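Local coordinates for transcription initiation factor IIB,Transcription initiation factor IIB (Methanocaldococcus jannaschii, PDB 5O9J), which is a mini-intein from transcription factor IIB whose HINT-fold domain probably excises itself from its host protein and joins the flanking segments, at residues R73-N87 with K147-A161. Residues are numbered along the deposited sequence; the frame is centred on the assembly and turned at random.
Sequences RHPVSEMFEIVVEGN and KIKEINKVEPTSGYA
Over one face of the Tyr-160 ring sits Pro-75, its CG 3.9 Å from Tyr-160 CE2, while the aliphatic part of Arg-73 reaches the ring obliquely at CD2; the guanidinium, turned 53° from the ring plane, goes on to salt bridges with Asp-29 and Glu-45. Phe-80 receives CG2 of Ile-151 at its edge, in plane, and the extended Lys-153 runs alongside it, placing its CE 3.5 Å from Phe-80 CE2. The same lysine forms a salt bridge through NZ to Glu-78 OE1 (3.6 Å), the other carboxylate oxygen going to Arg-94. In this HINT-fold intein the two segments pair twice, strands 70-75 and 160-165 in one antiparallel sheet, strands 79-84 and 143-154 in another, and the register shifts by two residues between the pairings. In that joint CG of Pro-156 presses tightly on Val-76 CG2, and the methyl of Met-79, its chain bent at chi3 (-33°), meets CA of the same proline. Farther along, Asn-152 ND2 bonds Glu-81 OE1 at 3.1 Å nearly along the C-O axis, and ND2 also donates to Glu-150 OE1, so both carboxylates hold the amide's rotation. A classic beta bulge follows, Lys-149 and Glu-150 both facing Val-83: Glu-150 N bonds Val-83 O at 3.1 Å, whereas Lys-149 N lies doubtfully close to that oxygen. Beyond it Glu-85 OE2 takes the N-H of Lys-147 (N to OE2 2.8 Å) from above the carboxylate plane.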
loop_
_atom_site.group_PDB
_atom_site.type_symbol
_atom_site.label_atom_id
_atom_site.label_comp_id
_atom_site.label_asym_id
_atom_site.label_seq_id
_atom_site.Cartn_x
_atom_site.Cartn_y
_atom_site.Cartn_z
ATOM N N ARG A 73 -9.901 7.119 -5.648
ATOM C CA ARG A 73 -8.780 8.038 -5.608
ATOM C C ARG A 73 -9.236 9.302 -4.895
ATOM O O ARG A 73 -10.436 9.586 -4.842
ATOM C CB ARG A 73 -8.283 8.369 -7.017
ATOM C CG ARG A 73 -9.284 9.207 -7.836
ATOM C CD ARG A 73 -8.843 9.449 -9.281
ATOM N NE ARG A 73 -9.905 10.101 -10.054
ATOM C CZ ARG A 73 -9.858 10.327 -11.366
ATOM N NH1 ARG A 73 -8.799 9.950 -12.069
ATOM N NH2 ARG A 73 -10.875 10.927 -11.978
ATOM N N HIS A 74 -8.284 10.049 -4.341
ATOM C CA HIS A 74 -8.562 11.375 -3.794
ATOM C C HIS A 74 -7.309 12.227 -3.905
ATOM O O HIS A 74 -6.197 11.689 -3.957
ATOM C CB HIS A 74 -9.056 11.293 -2.343
ATOM C CG HIS A 74 -8.110 10.599 -1.404
ATOM N ND1 HIS A 74 -7.151 11.270 -0.675
ATOM C CD2 HIS A 74 -8.000 9.294 -1.067
ATOM C CE1 HIS A 74 -6.482 10.413 0.058
ATOM N NE2 HIS A 74 -6.965 9.201 -0.147
ATOM N N PRO A 75 -7.481 13.562 -3.996
ATOM C CA PRO A 75 -6.326 14.459 -4.058
ATOM C C PRO A 75 -5.548 14.457 -2.756
ATOM O O PRO A 75 -6.144 14.396 -1.681
ATOM C CB PRO A 75 -6.952 15.844 -4.306
ATOM C CG PRO A 75 -8.325 15.569 -4.805
ATOM C CD PRO A 75 -8.751 14.290 -4.149
ATOM N N VAL A 76 -4.229 14.543 -2.854
ATOM C CA VAL A 76 -3.386 14.625 -1.672
ATOM C C VAL A 76 -2.250 15.605 -1.902
ATOM O O VAL A 76 -1.684 15.668 -2.992
ATOM C CB VAL A 76 -2.806 13.249 -1.286
ATOM C CG1 VAL A 76 -3.851 12.423 -0.578
ATOM C CG2 VAL A 76 -2.315 12.521 -2.517
ATOM N N SER A 77 -1.916 16.360 -0.864
ATOM C CA SER A 77 -0.903 17.407 -0.957
ATOM C C SER A 77 0.514 16.876 -0.809
ATOM O O SER A 77 1.409 17.219 -1.584
ATOM C CB SER A 77 -1.151 18.473 0.112
ATOM O OG SER A 77 0.070 19.075 0.506
ATOM N N GLU A 78 0.717 16.038 0.199
ATOM C CA GLU A 78 2.057 15.574 0.537
ATOM C C GLU A 78 2.105 14.080 0.805
ATOM O O GLU A 78 1.117 13.474 1.218
ATOM C CB GLU A 78 2.576 16.315 1.767
ATOM C CG GLU A 78 1.730 16.071 3.007
ATOM C CD GLU A 78 2.516 16.240 4.298
ATOM O OE1 GLU A 78 3.633 16.803 4.254
ATOM O OE2 GLU A 78 2.018 15.793 5.356
ATOM N N MET A 79 3.266 13.489 0.570
ATOM C CA MET A 79 3.517 12.136 1.020
ATOM C C MET A 79 4.908 12.052 1.596
ATOM O O MET A 79 5.796 12.814 1.206
ATOM C CB MET A 79 3.356 11.140 -0.120
ATOM C CG MET A 79 1.919 10.937 -0.559
ATOM S SD MET A 79 1.873 9.678 -1.829
ATOM C CE MET A 79 3.452 10.019 -2.607
ATOM N N PHE A 80 5.091 11.129 2.532
ATOM C CA PHE A 80 6.388 10.921 3.153
ATOM C C PHE A 80 7.151 9.877 2.379
ATOM O O PHE A 80 6.612 8.822 2.055
ATOM C CB PHE A 80 6.238 10.489 4.607
ATOM C CG PHE A 80 5.675 11.552 5.505
ATOM C CD1 PHE A 80 4.329 11.887 5.451
ATOM C CD2 PHE A 80 6.488 12.206 6.421
ATOM C CE1 PHE A 80 3.807 12.863 6.284
ATOM C CE2 PHE A 80 5.975 13.182 7.254
ATOM C CZ PHE A 80 4.629 13.512 7.184
ATOM N N GLU A 81 8.401 10.178 2.060
ATOM C CA GLU A 81 9.293 9.160 1.530
ATOM C C GLU A 81 10.233 8.702 2.632
ATOM O O GLU A 81 11.047 9.478 3.123
ATOM C CB GLU A 81 10.078 9.685 0.333
ATOM C CG GLU A 81 10.978 8.656 -0.305
ATOM C CD GLU A 81 11.902 9.266 -1.332
ATOM O OE1 GLU A 81 12.710 10.134 -0.946
ATOM O OE2 GLU A 81 11.822 8.884 -2.520
ATOM N N ILE A 82 10.089 7.448 3.047
ATOM C CA ILE A 82 10.987 6.851 4.029
ATOM C C ILE A 82 12.122 6.137 3.321
ATOM O O ILE A 82 11.876 5.285 2.476
ATOM C CB ILE A 82 10.270 5.832 4.934
ATOM C CG1 ILE A 82 9.049 6.457 5.598
ATOM C CG2 ILE A 82 11.223 5.305 5.998
ATOM C CD1 ILE A 82 8.215 5.447 6.366
ATOM N N VAL A 83 13.361 6.480 3.657
ATOM C CA VAL A 83 14.506 5.813 3.054
ATOM C C VAL A 83 15.323 5.117 4.131
ATOM O O VAL A 83 15.730 5.750 5.105
ATOM C CB VAL A 83 15.393 6.803 2.277
ATOM C CG1 VAL A 83 16.457 6.053 1.503
ATOM C CG2 VAL A 83 14.542 7.637 1.333
ATOM N N VAL A 84 15.546 3.813 3.966
ATOM C CA VAL A 84 16.269 3.020 4.961
ATOM C C VAL A 84 17.578 2.492 4.390
ATOM O O VAL A 84 17.843 2.669 3.201
ATOM C CB VAL A 84 15.421 1.832 5.478
ATOM C CG1 VAL A 84 14.148 2.330 6.160
ATOM C CG2 VAL A 84 15.081 0.872 4.344
ATOM N N GLU A 85 18.393 1.859 5.241
ATOM C CA GLU A 85 19.652 1.231 4.816
ATOM C C GLU A 85 19.490 0.392 3.551
ATOM O O GLU A 85 18.489 -0.312 3.388
ATOM C CB GLU A 85 20.218 0.312 5.902
ATOM C CG GLU A 85 20.313 0.851 7.309
ATOM C CD GLU A 85 20.678 -0.264 8.291
ATOM O OE1 GLU A 85 21.342 -1.238 7.868
ATOM O OE2 GLU A 85 20.282 -0.194 9.474
ATOM N N GLY A 86 20.490 0.443 2.676
ATOM C CA GLY A 86 20.429 -0.268 1.410
ATOM C C GLY A 86 19.624 0.494 0.369
ATOM O O GLY A 86 19.302 -0.032 -0.698
ATOM N N ASN A 87 19.305 1.744 0.691
ATOM C CA ASN A 87 18.512 2.609 -0.176
ATOM C C ASN A 87 17.185 1.987 -0.602
ATOM O O ASN A 87 16.754 2.160 -1.740
ATOM C CB ASN A 87 19.320 3.015 -1.412
ATOM C CG ASN A 87 20.291 4.146 -1.121
ATOM O OD1 ASN A 87 21.431 3.914 -0.714
ATOM N ND2 ASN A 87 19.836 5.381 -1.312
ATOM N N LYS A 147 17.660 0.722 9.727
ATOM C CA LYS A 147 17.581 2.103 10.188
ATOM C C LYS A 147 17.053 3.035 9.103
ATOM O O LYS A 147 17.396 2.899 7.928
ATOM C CB LYS A 147 18.956 2.610 10.660
ATOM C CG LYS A 147 19.387 2.135 12.046
ATOM C CD LYS A 147 20.679 2.836 12.495
ATOM C CE LYS A 147 21.165 2.340 13.860
ATOM N NZ LYS A 147 22.437 1.550 13.803
ATOM N N ILE A 148 16.222 3.987 9.505
ATOM C CA ILE A 148 15.805 5.051 8.609
ATOM C C ILE A 148 16.987 5.988 8.329
ATOM O O ILE A 148 17.666 6.431 9.255
ATOM C CB ILE A 148 14.625 5.849 9.207
ATOM C CG1 ILE A 148 13.385 4.953 9.328
ATOM C CG2 ILE A 148 14.340 7.087 8.375
ATOM C CD1 ILE A 148 12.191 5.621 9.982
ATOM N N LYS A 149 17.243 6.266 7.055
ATOM C CA LYS A 149 18.287 7.214 6.675
ATOM C C LYS A 149 17.714 8.605 6.443
ATOM O O LYS A 149 18.180 9.590 7.027
ATOM C CB LYS A 149 19.015 6.752 5.416
ATOM C CG LYS A 149 19.880 5.522 5.599
ATOM C CD LYS A 149 20.922 5.437 4.493
ATOM C CE LYS A 149 20.287 5.480 3.107
ATOM N NZ LYS A 149 21.313 5.512 2.020
ATOM N N GLU A 150 16.714 8.688 5.572
ATOM C CA GLU A 150 16.046 9.957 5.299
ATOM C C GLU A 150 14.551 9.851 5.527
ATOM O O GLU A 150 13.973 8.764 5.446
ATOM C CB GLU A 150 16.307 10.422 3.861
ATOM C CG GLU A 150 17.763 10.691 3.534
ATOM C CD GLU A 150 18.008 10.843 2.040
ATOM O OE1 GLU A 150 17.042 11.125 1.298
ATOM O OE2 GLU A 150 19.168 10.671 1.606
ATOM N N ILE A 151 13.944 10.991 5.828
ATOM C CA ILE A 151 12.498 11.169 5.775
ATOM C C ILE A 151 12.206 12.447 4.994
ATOM O O ILE A 151 12.397 13.555 5.504
ATOM C CB ILE A 151 11.854 11.278 7.164
ATOM C CG1 ILE A 151 12.125 10.029 8.002
ATOM C CG2 ILE A 151 10.360 11.475 7.023
ATOM C CD1 ILE A 151 11.543 10.104 9.410
ATOM N N ASN A 152 11.761 12.295 3.754
ATOM C CA ASN A 152 11.533 13.444 2.896
ATOM C C ASN A 152 10.056 13.670 2.684
ATOM O O ASN A 152 9.287 12.721 2.631
ATOM C CB ASN A 152 12.232 13.247 1.551
ATOM C CG ASN A 152 13.713 12.988 1.703
ATOM O OD1 ASN A 152 14.379 13.632 2.506
ATOM N ND2 ASN A 152 14.235 12.034 0.938
ATOM N N LYS A 153 9.648 14.925 2.572
ATOM C CA LYS A 153 8.285 15.199 2.152
ATOM C C LYS A 153 8.304 15.489 0.662
ATOM O O LYS A 153 9.070 16.332 0.192
ATOM C CB LYS A 153 7.680 16.346 2.950
ATOM C CG LYS A 153 7.463 15.986 4.412
ATOM C CD LYS A 153 6.665 17.050 5.146
ATOM C CE LYS A 153 6.390 16.641 6.587
ATOM N NZ LYS A 153 5.416 17.548 7.259
ATOM N N VAL A 154 7.492 14.745 -0.081
ATOM C CA VAL A 154 7.477 14.848 -1.530
ATOM C C VAL A 154 6.055 15.030 -2.051
ATOM O O VAL A 154 5.073 14.920 -1.302
ATOM C CB VAL A 154 8.091 13.608 -2.206
ATOM C CG1 VAL A 154 9.553 13.451 -1.831
ATOM C CG2 VAL A 154 7.297 12.362 -1.841
ATOM N N GLU A 155 5.957 15.316 -3.343
ATOM C CA GLU A 155 4.667 15.443 -4.003
ATOM C C GLU A 155 4.266 14.108 -4.577
ATOM O O GLU A 155 5.120 13.375 -5.089
ATOM C CB GLU A 155 4.705 16.494 -5.116
ATOM C CG GLU A 155 6.037 16.571 -5.898
ATOM C CD GLU A 155 7.189 17.239 -5.152
ATOM O OE1 GLU A 155 6.966 18.322 -4.583
ATOM O OE2 GLU A 155 8.287 16.655 -5.195
ATOM N N PRO A 156 2.968 13.780 -4.491
ATOM C CA PRO A 156 2.450 12.573 -5.135
ATOM C C PRO A 156 2.690 12.651 -6.634
ATOM O O PRO A 156 2.600 13.743 -7.191
ATOM C CB PRO A 156 0.954 12.600 -4.805
ATOM C CG PRO A 156 0.837 13.474 -3.607
ATOM C CD PRO A 156 1.915 14.509 -3.761
ATOM N N THR A 157 3.006 11.528 -7.269
ATOM C CA THR A 157 3.295 11.518 -8.698
ATOM C C THR A 157 2.163 12.152 -9.509
ATOM O O THR A 157 2.413 12.898 -10.455
ATOM C CB THR A 157 3.538 10.093 -9.208
ATOM O OG1 THR A 157 4.544 9.463 -8.403
ATOM C CG2 THR A 157 3.985 10.111 -10.662
ATOM N N SER A 158 0.921 11.875 -9.120
ATOM C CA SER A 158 -0.234 12.354 -9.879
ATOM C C SER A 158 -0.967 13.521 -9.220
ATOM O O SER A 158 -1.701 14.253 -9.885
ATOM C CB SER A 158 -1.233 11.220 -10.103
ATOM O OG SER A 158 -1.918 10.906 -8.903
ATOM N N GLY A 159 -0.775 13.686 -7.916
ATOM C CA GLY A 159 -1.543 14.658 -7.159
ATOM C C GLY A 159 -2.719 13.953 -6.517
ATOM O O GLY A 159 -3.578 14.578 -5.892
ATOM N N TYR A 160 -2.745 12.630 -6.681
ATOM C CA TYR A 160 -3.788 11.782 -6.124
ATOM C C TYR A 160 -3.162 10.566 -5.420
ATOM O O TYR A 160 -2.046 10.161 -5.739
ATOM C CB TYR A 160 -4.755 11.329 -7.223
ATOM C CG TYR A 160 -5.765 12.381 -7.682
ATOM C CD1 TYR A 160 -5.358 13.534 -8.355
ATOM C CD2 TYR A 160 -7.129 12.203 -7.468
ATOM C CE1 TYR A 160 -6.289 14.491 -8.783
ATOM C CE2 TYR A 160 -8.060 13.144 -7.892
ATOM C CZ TYR A 160 -7.637 14.284 -8.547
ATOM O OH TYR A 160 -8.569 15.215 -8.965
ATOM N N ALA A 161 -3.875 10.015 -4.446
ATOM C CA ALA A 161 -3.518 8.742 -3.824
ATOM C C ALA A 161 -4.642 7.762 -4.107
ATOM O O ALA A 161 -5.780 8.179 -4.335
ATOM C CB ALA A 161 -3.302 8.904 -2.345
#